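Serine acetyltransferase 1, putative (Entamoeba histolytica, PDB 7BW9) probably catalyses transfer of an acetyl group from acetyl-CoA to serine, a step toward cysteine, and is here bound to cysteine. Local coordinates at residues 106-114 / 120-130; 238-249 / 255-266. All blocks are in the same frame, centred on the assembly; numbering follows the deposited sequence.

From the N terminus, the chain first builds helices, and interaction 1 closes the short helix-free connection 115-119 by packing the end of helix 96-113 on residues 120-130, with D114 part of a cysteine site. The chain then winds into the left-handed beta-helix, where interaction 2 sets residues 255-266 on 238-249, one coil on the next, across the intervening residues 250-254. The two contacts lie in series: the first is complete before the second begins, so they neither nest nor cross. Their centres are 26 Å apart and their nearest atoms about 11 Å. Interaction 1 joins helix 96-113 to helix 120-126 and the start of 128-144, interaction 2 joins two coils, and both reach the third subunit.

Interaction 1: residues 106-114 / 120-130; sequences DIIAAYTGD and LAMIIRSYPGI. With CYS (cysteine), chain D.
I107 is the knob of this contact, set in a hole formed by L120, I123, I124 and I130. Its CG2 meets L120 CD2 at 3.8 Å and also touches I123 CG2, while the other branch carries I107 CD1 to 3.7 Å from I124 CG1. I107 CG1 itself meets I130 CG2 at 3.9 Å, the two side chains crossing at about a right angle. One turn on, A110 CB lies 3.8 Å from I123 CG2, and Y111 CB comes to 3.6 Å from I123 CD1, a methyl that also sits at the edge of the Y111 ring. The short axes of helices 106-113 and 120-126 pass 9.8 Å apart at 120°, a steep crossing within the alpha-helical part that serine acetyltransferases carry ahead of their beta-helix.

Beyond the hydrophobic contacts, D114 carries the polar part. A chi1 of -176° swings its carboxylate away from the backbone N, to where it reaches both ligand and tyrosine: OD1 accepts from N of the bound cysteine at 2.7 Å, and OD2 accepts from Y127 OH near the ring plane, at a modelled 2.4 Å too short to be trusted exactly. I123 CG1 lies over the centre of one Y127 ring face. A116 N also binds D114 OD1, and the cysteine is further held by D179 and by R222 of the second subunit. D106 OD2 forms a salt bridge with R137, and its OD1 accepts a hydrogen bond from F176 N.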
loop_
_atom_site.group_PDB
_atom_site.type_symbol
_atom_site.label_atom_id
_atom_site.label_comp_id
_atom_site.label_asym_id
_atom_site.label_seq_id
_atom_site.Cartn_x
_atom_site.Cartn_y
_atom_site.Cartn_z
ATOM N N ASP A 106 9.530 20.742 -1.846
ATOM C CA ASP A 106 9.581 19.288 -1.691
ATOM C C ASP A 106 10.072 18.620 -2.977
ATOM O O ASP A 106 10.881 17.684 -2.934
ATOM C CB ASP A 106 8.207 18.734 -1.285
ATOM C CG ASP A 106 7.728 19.244 0.091
ATOM O OD1 ASP A 106 8.565 19.505 1.003
ATOM O OD2 ASP A 106 6.491 19.379 0.261
ATOM N N ILE A 107 9.605 19.106 -4.132
ATOM C CA ILE A 107 10.049 18.564 -5.417
ATOM C C ILE A 107 11.542 18.783 -5.605
ATOM O O ILE A 107 12.266 17.885 -6.056
ATOM C CB ILE A 107 9.238 19.195 -6.562
ATOM C CG1 ILE A 107 7.810 18.648 -6.558
ATOM C CG2 ILE A 107 9.943 19.002 -7.907
ATOM C CD1 ILE A 107 6.822 19.632 -7.124
ATOM N N ILE A 108 12.023 19.983 -5.287
ATOM C CA ILE A 108 13.458 20.256 -5.346
ATOM C C ILE A 108 14.214 19.288 -4.447
ATOM O O ILE A 108 15.239 18.723 -4.843
ATOM C CB ILE A 108 13.750 21.715 -4.953
ATOM C CG1 ILE A 108 13.203 22.694 -6.011
ATOM C CG2 ILE A 108 15.245 21.908 -4.683
ATOM C CD1 ILE A 108 13.511 22.314 -7.432
ATOM N N ALA A 109 13.714 19.090 -3.221
ATOM C CA ALA A 109 14.367 18.188 -2.271
ATOM C C ALA A 109 14.408 16.770 -2.808
ATOM O O ALA A 109 15.390 16.046 -2.598
ATOM C CB ALA A 109 13.637 18.207 -0.924
ATOM N N ALA A 110 13.332 16.349 -3.491
ATOM C CA ALA A 110 13.309 15.017 -4.091
ATOM C C ALA A 110 14.371 14.901 -5.177
ATOM O O ALA A 110 15.060 13.874 -5.285
ATOM C CB ALA A 110 11.914 14.714 -4.666
ATOM N N TYR A 111 14.498 15.942 -5.995
ATOM C CA TYR A 111 15.479 15.906 -7.107
ATOM C C TYR A 111 16.919 15.841 -6.589
ATOM O O TYR A 111 17.682 15.079 -7.135
ATOM C CB TYR A 111 15.305 17.074 -8.072
ATOM C CG TYR A 111 16.346 17.104 -9.158
ATOM C CD1 TYR A 111 16.316 16.204 -10.204
ATOM C CD2 TYR A 111 17.367 18.034 -9.132
ATOM C CE1 TYR A 111 17.265 16.233 -11.208
ATOM C CE2 TYR A 111 18.324 18.081 -10.128
ATOM C CZ TYR A 111 18.274 17.177 -11.165
ATOM O OH TYR A 111 19.226 17.234 -12.130
ATOM N N THR A 112 17.261 16.626 -5.573
ATOM C CA THR A 112 18.635 16.602 -5.065
ATOM C C THR A 112 18.904 15.343 -4.257
ATOM O O THR A 112 20.024 14.829 -4.280
ATOM C CB THR A 112 18.944 17.836 -4.202
ATOM O OG1 THR A 112 18.313 17.702 -2.925
ATOM C CG2 THR A 112 18.425 19.099 -4.840
ATOM N N GLY A 113 17.896 14.835 -3.548
ATOM C CA GLY A 113 18.028 13.705 -2.658
ATOM C C GLY A 113 17.957 12.336 -3.300
ATOM O O GLY A 113 18.148 11.336 -2.601
ATOM N N ASP A 114 17.685 12.229 -4.597
ATOM C CA ASP A 114 17.477 10.921 -5.222
ATOM C C ASP A 114 18.259 10.804 -6.521
ATOM O O ASP A 114 17.882 11.444 -7.529
ATOM C CB ASP A 114 15.985 10.665 -5.449
ATOM C CG ASP A 114 15.696 9.271 -6.023
ATOM O OD1 ASP A 114 16.591 8.399 -5.967
ATOM O OD2 ASP A 114 14.565 9.055 -6.539
ATOM N N LEU A 120 12.096 16.969 -13.136
ATOM C CA LEU A 120 11.000 17.428 -12.288
ATOM C C LEU A 120 9.672 16.838 -12.738
ATOM O O LEU A 120 8.813 16.541 -11.896
ATOM C CB LEU A 120 10.918 18.959 -12.264
ATOM C CG LEU A 120 12.101 19.725 -11.655
ATOM C CD1 LEU A 120 11.667 21.108 -11.212
ATOM C CD2 LEU A 120 12.765 18.958 -10.498
ATOM N N ALA A 121 9.491 16.644 -14.049
ATOM C CA ALA A 121 8.267 16.021 -14.551
ATOM C C ALA A 121 8.041 14.658 -13.905
ATOM O O ALA A 121 6.953 14.376 -13.385
ATOM C CB ALA A 121 8.330 15.880 -16.072
ATOM N N MET A 122 9.064 13.803 -13.933
ATOM C CA MET A 122 8.962 12.487 -13.313
ATOM C C MET A 122 8.561 12.615 -11.851
ATOM O O MET A 122 7.642 11.935 -11.381
ATOM C CB MET A 122 10.296 11.752 -13.445
ATOM C CG MET A 122 10.453 10.564 -12.488
ATOM S SD MET A 122 12.135 9.894 -12.416
ATOM C CE MET A 122 12.419 9.503 -14.131
ATOM N N ILE A 123 9.225 13.519 -11.128
ATOM C CA ILE A 123 8.939 13.714 -9.710
ATOM C C ILE A 123 7.502 14.182 -9.528
ATOM O O ILE A 123 6.756 13.657 -8.692
ATOM C CB ILE A 123 9.946 14.708 -9.094
ATOM C CG1 ILE A 123 11.363 14.135 -9.145
ATOM C CG2 ILE A 123 9.576 15.071 -7.654
ATOM C CD1 ILE A 123 12.425 15.173 -8.986
ATOM N N ILE A 124 7.089 15.163 -10.327
ATOM C CA ILE A 124 5.776 15.757 -10.130
ATOM C C ILE A 124 4.682 14.749 -10.445
ATOM O O ILE A 124 3.666 14.671 -9.749
ATOM C CB ILE A 124 5.640 17.023 -10.990
ATOM C CG1 ILE A 124 6.534 18.139 -10.444
ATOM C CG2 ILE A 124 4.177 17.455 -11.057
ATOM C CD1 ILE A 124 6.558 19.393 -11.324
ATOM N N ARG A 125 4.875 13.954 -11.489
ATOM C CA ARG A 125 3.784 13.103 -11.939
ATOM C C ARG A 125 3.708 11.802 -11.159
ATOM O O ARG A 125 2.624 11.224 -11.030
ATOM C CB ARG A 125 3.938 12.825 -13.433
ATOM C CG ARG A 125 3.344 13.963 -14.273
ATOM C CD ARG A 125 3.294 13.669 -15.753
ATOM N NE ARG A 125 2.592 12.442 -16.094
ATOM C CZ ARG A 125 1.276 12.333 -16.294
ATOM N NH1 ARG A 125 0.466 13.374 -16.149
ATOM N NH2 ARG A 125 0.763 11.161 -16.640
ATOM N N SER A 126 4.831 11.340 -10.623
ATOM C CA SER A 126 4.929 9.954 -10.194
ATOM C C SER A 126 5.478 9.716 -8.789
ATOM O O SER A 126 5.344 8.593 -8.301
ATOM C CB SER A 126 5.789 9.160 -11.185
ATOM O OG SER A 126 5.186 9.171 -12.467
ATOM N N TYR A 127 6.079 10.695 -8.122
ATOM C CA TYR A 127 6.696 10.383 -6.819
ATOM C C TYR A 127 5.643 10.347 -5.715
ATOM O O TYR A 127 5.036 11.385 -5.418
ATOM C CB TYR A 127 7.795 11.377 -6.479
ATOM C CG TYR A 127 9.155 10.899 -6.948
ATOM C CD1 TYR A 127 9.303 10.281 -8.181
ATOM C CD2 TYR A 127 10.280 11.040 -6.151
ATOM C CE1 TYR A 127 10.542 9.830 -8.624
ATOM C CE2 TYR A 127 11.538 10.591 -6.579
ATOM C CZ TYR A 127 11.659 9.986 -7.816
ATOM O OH TYR A 127 12.898 9.531 -8.241
ATOM N N PRO A 128 5.413 9.195 -5.066
ATOM C CA PRO A 128 4.381 9.148 -4.011
ATOM C C PRO A 128 4.684 10.045 -2.827
ATOM O O PRO A 128 3.744 10.476 -2.146
ATOM C CB PRO A 128 4.357 7.672 -3.589
ATOM C CG PRO A 128 5.712 7.144 -3.978
ATOM C CD PRO A 128 6.098 7.903 -5.237
ATOM N N GLY A 129 5.964 10.307 -2.538
ATOM C CA GLY A 129 6.302 11.180 -1.425
ATOM C C GLY A 129 5.903 12.619 -1.673
ATOM O O GLY A 129 5.596 13.353 -0.729
ATOM N N ILE A 130 5.899 13.033 -2.944
ATOM C CA ILE A 130 5.412 14.351 -3.322
ATOM C C ILE A 130 3.896 14.388 -3.240
ATOM O O ILE A 130 3.308 15.348 -2.728
ATOM C CB ILE A 130 5.899 14.720 -4.739
ATOM C CG1 ILE A 130 7.419 14.826 -4.782
ATOM C CG2 ILE A 130 5.242 15.999 -5.211
ATOM C CD1 ILE A 130 7.999 15.810 -3.803
HETATM N N CYS D . 16.133 6.115 -4.653
HETATM C CA CYS D . 17.529 6.012 -4.152
HETATM C C CYS D . 18.490 5.603 -5.284
HETATM O O CYS D . 18.068 5.363 -6.371
HETATM C CB CYS D . 17.599 5.051 -2.972
HETATM S SG CYS D . 17.163 3.345 -3.378
HETATM O OXT CYS D . 19.682 5.555 -5.021
#

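Interaction 2: residues 238-249 / 255-266; sequences VLGNITIGSNVK and WITQNIDQDQIV
Two successive coils of the left-handed parallel beta-helix, the fold of the hexapeptide-repeat transferases, stack here and are bridged on all three sides. V238 pairs with I256 and K249 with I265, both parallel, while I244 and I260 form a single bridge. On the first side the evidence is L239 N, bonded to I256 O at 3.0 Å. The offset between partners falls from 18 residues to 16 after the first pair, so the coils are not exact copies at that corner. There a water donates to both L239 O and T257 O, and N259 OD1, a side-chain oxygen, accepts T243 N at 2.8 Å, with the donor 35° above the plane of the side-chain amide. Regular bonding resumes at once, I260 N reaching T243 O at 2.9 Å and G245 N reaching I260 O. The next corner does match: N247 and D263 both have left-handed backbone angles, and D263 N binds S246 O. On the last side V266 N points almost straight at K249 O (N-H...O 175°, 2.9 Å).

Aliphatic side chains stack between the coils. I242 CG1 lies between the backbone N and the carbonyl carbon (chi1 62°), which carries CD1 to 4.0 Å from I256 CG2. I244 and I260 run side by side, the CD1 of I244 lying 3.7 Å from I260 CB, and V248 CG2 meets I260 CG2 at 4.0 Å. Residues 264-266 extend the sheet as an antiparallel ladder with a strand of the third subunit. At the first side L239 CD1 comes to the edge of the W255 ring, 4.0 Å from NE1, a buried nitrogen without a modelled hydrogen-bond partner.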
loop_
_atom_site.group_PDB
_atom_site.type_symbol
_atom_site.label_atom_id
_atom_site.label_comp_id
_atom_site.label_asym_id
_atom_site.label_seq_id
_atom_site.Cartn_x
_atom_site.Cartn_y
_atom_site.Cartn_z
ATOM N N VAL A 238 11.347 5.257 15.274
ATOM C CA VAL A 238 11.656 6.373 16.162
ATOM C C VAL A 238 10.418 6.648 16.997
ATOM O O VAL A 238 9.411 7.142 16.478
ATOM C CB VAL A 238 12.087 7.606 15.373
ATOM C CG1 VAL A 238 12.450 8.756 16.313
ATOM C CG2 VAL A 238 13.240 7.245 14.443
ATOM N N LEU A 239 10.462 6.314 18.285
ATOM C CA LEU A 239 9.249 6.190 19.084
ATOM C C LEU A 239 9.275 7.062 20.334
ATOM O O LEU A 239 10.271 7.103 21.065
ATOM C CB LEU A 239 9.025 4.731 19.496
ATOM C CG LEU A 239 8.940 3.719 18.349
ATOM C CD1 LEU A 239 8.545 2.344 18.895
ATOM C CD2 LEU A 239 7.947 4.183 17.271
ATOM N N GLY A 240 8.152 7.717 20.595
ATOM C CA GLY A 240 7.921 8.434 21.832
ATOM C C GLY A 240 8.108 9.928 21.666
ATOM O O GLY A 240 8.461 10.443 20.596
ATOM N N ASN A 241 7.882 10.630 22.774
ATOM C CA ASN A 241 8.128 12.073 22.847
ATOM C C ASN A 241 9.610 12.334 23.109
ATOM O O ASN A 241 10.046 12.702 24.204
ATOM C CB ASN A 241 7.269 12.719 23.916
ATOM C CG ASN A 241 7.583 14.205 24.096
ATOM O OD1 ASN A 241 8.120 14.877 23.197
ATOM N ND2 ASN A 241 7.255 14.719 25.258
ATOM N N ILE A 242 10.392 12.132 22.061
ATOM C CA ILE A 242 11.824 12.340 22.103
ATOM C C ILE A 242 12.163 13.345 21.022
ATOM O O ILE A 242 11.364 13.615 20.120
ATOM C CB ILE A 242 12.598 11.029 21.899
ATOM C CG1 ILE A 242 12.284 10.437 20.523
ATOM C CG2 ILE A 242 12.268 10.043 23.023
ATOM C CD1 ILE A 242 12.818 9.030 20.313
ATOM N N THR A 243 13.364 13.894 21.115
ATOM C CA THR A 243 13.847 14.895 20.181
ATOM C C THR A 243 15.087 14.360 19.486
ATOM O O THR A 243 15.968 13.787 20.136
ATOM C CB THR A 243 14.158 16.215 20.897
ATOM O OG1 THR A 243 12.938 16.791 21.372
ATOM C CG2 THR A 243 14.814 17.194 19.952
ATOM N N ILE A 244 15.133 14.520 18.170
ATOM C CA ILE A 244 16.293 14.174 17.356
ATOM C C ILE A 244 16.878 15.479 16.848
ATOM O O ILE A 244 16.216 16.213 16.103
ATOM C CB ILE A 244 15.921 13.254 16.179
ATOM C CG1 ILE A 244 15.243 11.966 16.669
ATOM C CG2 ILE A 244 17.145 12.963 15.303
ATOM C CD1 ILE A 244 15.961 11.287 17.781
ATOM N N GLY A 245 18.114 15.765 17.231
ATOM C CA GLY A 245 18.727 17.014 16.840
ATOM C C GLY A 245 18.915 17.126 15.338
ATOM O O GLY A 245 18.712 16.183 14.569
ATOM N N SER A 246 19.323 18.321 14.919
ATOM C CA SER A 246 19.649 18.576 13.525
ATOM C C SER A 246 20.910 17.831 13.108
ATOM O O SER A 246 21.777 17.519 13.932
ATOM C CB SER A 246 19.854 20.069 13.298
ATOM O OG SER A 246 18.736 20.806 13.748
ATOM N N ASN A 247 21.006 17.547 11.809
ATOM C CA ASN A 247 22.184 16.919 11.200
ATOM C C ASN A 247 22.442 15.512 11.745
ATOM O O ASN A 247 23.590 15.076 11.850
ATOM C CB ASN A 247 23.437 17.789 11.372
ATOM C CG ASN A 247 23.325 19.131 10.666
ATOM O OD1 ASN A 247 23.299 20.186 11.306
ATOM N ND2 ASN A 247 23.267 19.096 9.343
ATOM N N VAL A 248 21.383 14.785 12.088
ATOM C CA VAL A 248 21.478 13.414 12.574
ATOM C C VAL A 248 21.134 12.483 11.418
ATOM O O VAL A 248 20.192 12.750 10.656
ATOM C CB VAL A 248 20.549 13.187 13.778
ATOM C CG1 VAL A 248 20.358 11.683 14.066
ATOM C CG2 VAL A 248 21.097 13.914 15.002
ATOM N N LYS A 249 21.942 11.439 11.241
ATOM C CA LYS A 249 21.682 10.362 10.287
ATOM C C LYS A 249 21.387 9.085 11.067
ATOM O O LYS A 249 22.210 8.641 11.880
ATOM C CB LYS A 249 22.871 10.145 9.353
ATOM C CG LYS A 249 23.576 11.415 8.908
ATOM C CD LYS A 249 22.942 11.989 7.657
ATOM C CE LYS A 249 23.690 13.221 7.138
ATOM N NZ LYS A 249 24.969 12.874 6.441
ATOM N N TRP A 255 16.226 1.160 16.302
ATOM C CA TRP A 255 15.128 1.342 17.243
ATOM C C TRP A 255 15.542 2.445 18.211
ATOM O O TRP A 255 16.385 2.221 19.078
ATOM C CB TRP A 255 14.816 0.028 17.944
ATOM C CG TRP A 255 13.798 0.103 19.010
ATOM C CD1 TRP A 255 12.535 0.598 18.909
ATOM C CD2 TRP A 255 13.945 -0.360 20.357
ATOM N NE1 TRP A 255 11.883 0.478 20.119
ATOM C CE2 TRP A 255 12.729 -0.117 21.020
ATOM C CE3 TRP A 255 14.993 -0.964 21.065
ATOM C CZ2 TRP A 255 12.529 -0.448 22.366
ATOM C CZ3 TRP A 255 14.796 -1.293 22.400
ATOM C CH2 TRP A 255 13.573 -1.031 23.035
ATOM N N ILE A 256 14.969 3.636 18.046
ATOM C CA ILE A 256 15.326 4.826 18.818
ATOM C C ILE A 256 14.197 5.131 19.790
ATOM O O ILE A 256 13.044 5.304 19.379
ATOM C CB ILE A 256 15.576 6.049 17.916
ATOM C CG1 ILE A 256 16.567 5.747 16.784
ATOM C CG2 ILE A 256 16.014 7.243 18.753
ATOM C CD1 ILE A 256 17.949 5.433 17.251
ATOM N N THR A 257 14.531 5.224 21.073
ATOM C CA THR A 257 13.555 5.527 22.114
ATOM C C THR A 257 14.061 6.602 23.069
ATOM O O THR A 257 13.412 6.863 24.085
ATOM C CB THR A 257 13.195 4.265 22.914
ATOM O OG1 THR A 257 14.398 3.590 23.299
ATOM C CG2 THR A 257 12.315 3.316 22.097
ATOM N N GLN A 258 15.194 7.225 22.765
ATOM C CA GLN A 258 15.787 8.274 23.580
ATOM C C GLN A 258 16.132 9.470 22.705
ATOM O O GLN A 258 16.313 9.340 21.491
ATOM C CB GLN A 258 17.065 7.780 24.273
ATOM C CG GLN A 258 16.885 6.473 25.011
ATOM C CD GLN A 258 18.196 5.915 25.504
ATOM O OE1 GLN A 258 19.080 5.576 24.713
ATOM N NE2 GLN A 258 18.336 5.825 26.819
ATOM N N ASN A 259 16.234 10.636 23.343
ATOM C CA ASN A 259 16.723 11.833 22.676
ATOM C C ASN A 259 18.068 11.559 22.023
ATOM O O ASN A 259 18.843 10.718 22.478
ATOM C CB ASN A 259 16.880 12.994 23.660
ATOM C CG ASN A 259 15.562 13.491 24.208
ATOM O OD1 ASN A 259 14.506 13.290 23.608
ATOM N ND2 ASN A 259 15.623 14.179 25.349
ATOM N N ILE A 260 18.344 12.281 20.945
ATOM C CA ILE A 260 19.611 12.188 20.232
ATOM C C ILE A 260 20.085 13.609 19.956
ATOM O O ILE A 260 19.368 14.392 19.321
ATOM C CB ILE A 260 19.474 11.381 18.931
ATOM C CG1 ILE A 260 19.087 9.937 19.256
ATOM C CG2 ILE A 260 20.756 11.399 18.137
ATOM C CD1 ILE A 260 19.000 9.070 18.050
ATOM N N ASP A 261 21.267 13.949 20.461
ATOM C CA ASP A 261 21.855 15.263 20.256
ATOM C C ASP A 261 22.184 15.474 18.777
ATOM O O ASP A 261 22.246 14.534 17.987
ATOM C CB ASP A 261 23.132 15.418 21.089
ATOM C CG ASP A 261 22.908 15.146 22.562
ATOM O OD1 ASP A 261 21.744 15.227 23.017
ATOM O OD2 ASP A 261 23.904 14.858 23.270
ATOM N N GLN A 262 22.440 16.729 18.423
ATOM C CA GLN A 262 22.778 17.073 17.050
ATOM C C GLN A 262 24.094 16.426 16.617
ATOM O O GLN A 262 24.888 15.956 17.434
ATOM C CB GLN A 262 22.877 18.588 16.898
ATOM C CG GLN A 262 23.998 19.206 17.713
ATOM C CD GLN A 262 23.934 20.720 17.718
ATOM O OE1 GLN A 262 22.999 21.309 18.254
ATOM N NE2 GLN A 262 24.930 21.358 17.110
ATOM N N ASP A 263 24.299 16.385 15.296
ATOM C CA ASP A 263 25.561 15.964 14.671
ATOM C C ASP A 263 25.942 14.517 14.990
ATOM O O ASP A 263 27.126 14.170 14.988
ATOM C CB ASP A 263 26.706 16.911 15.047
ATOM C CG ASP A 263 26.428 18.353 14.639
ATOM O OD1 ASP A 263 26.017 18.578 13.475
ATOM O OD2 ASP A 263 26.610 19.261 15.479
ATOM N N GLN A 264 24.953 13.660 15.240
ATOM C CA GLN A 264 25.179 12.250 15.531
ATOM C C GLN A 264 24.859 11.365 14.332
ATOM O O GLN A 264 23.869 11.587 13.628
ATOM C CB GLN A 264 24.317 11.793 16.708
ATOM C CG GLN A 264 24.585 12.496 18.006
ATOM C CD GLN A 264 25.999 12.297 18.453
ATOM O OE1 GLN A 264 26.359 11.236 18.949
ATOM N NE2 GLN A 264 26.823 13.314 18.255
ATOM N N ILE A 265 25.684 10.341 14.127
ATOM C CA ILE A 265 25.354 9.200 13.278
ATOM C C ILE A 265 24.976 8.041 14.188
ATOM O O ILE A 265 25.745 7.686 15.087
ATOM C CB ILE A 265 26.537 8.802 12.382
ATOM C CG1 ILE A 265 27.019 9.981 11.537
ATOM C CG2 ILE A 265 26.152 7.618 11.510
ATOM C CD1 ILE A 265 28.170 9.621 10.620
ATOM N N VAL A 266 23.776 7.501 13.995
ATOM C CA VAL A 266 23.241 6.407 14.855
ATOM C C VAL A 266 23.057 5.153 14.006
ATOM O O VAL A 266 22.506 5.256 12.912
ATOM C CB VAL A 266 21.929 6.834 15.527
ATOM C CG1 VAL A 266 21.430 5.805 16.513
ATOM C CG2 VAL A 266 22.054 8.191 16.185
HETATM O O HOH W 1 10.435 6.835 24.036
#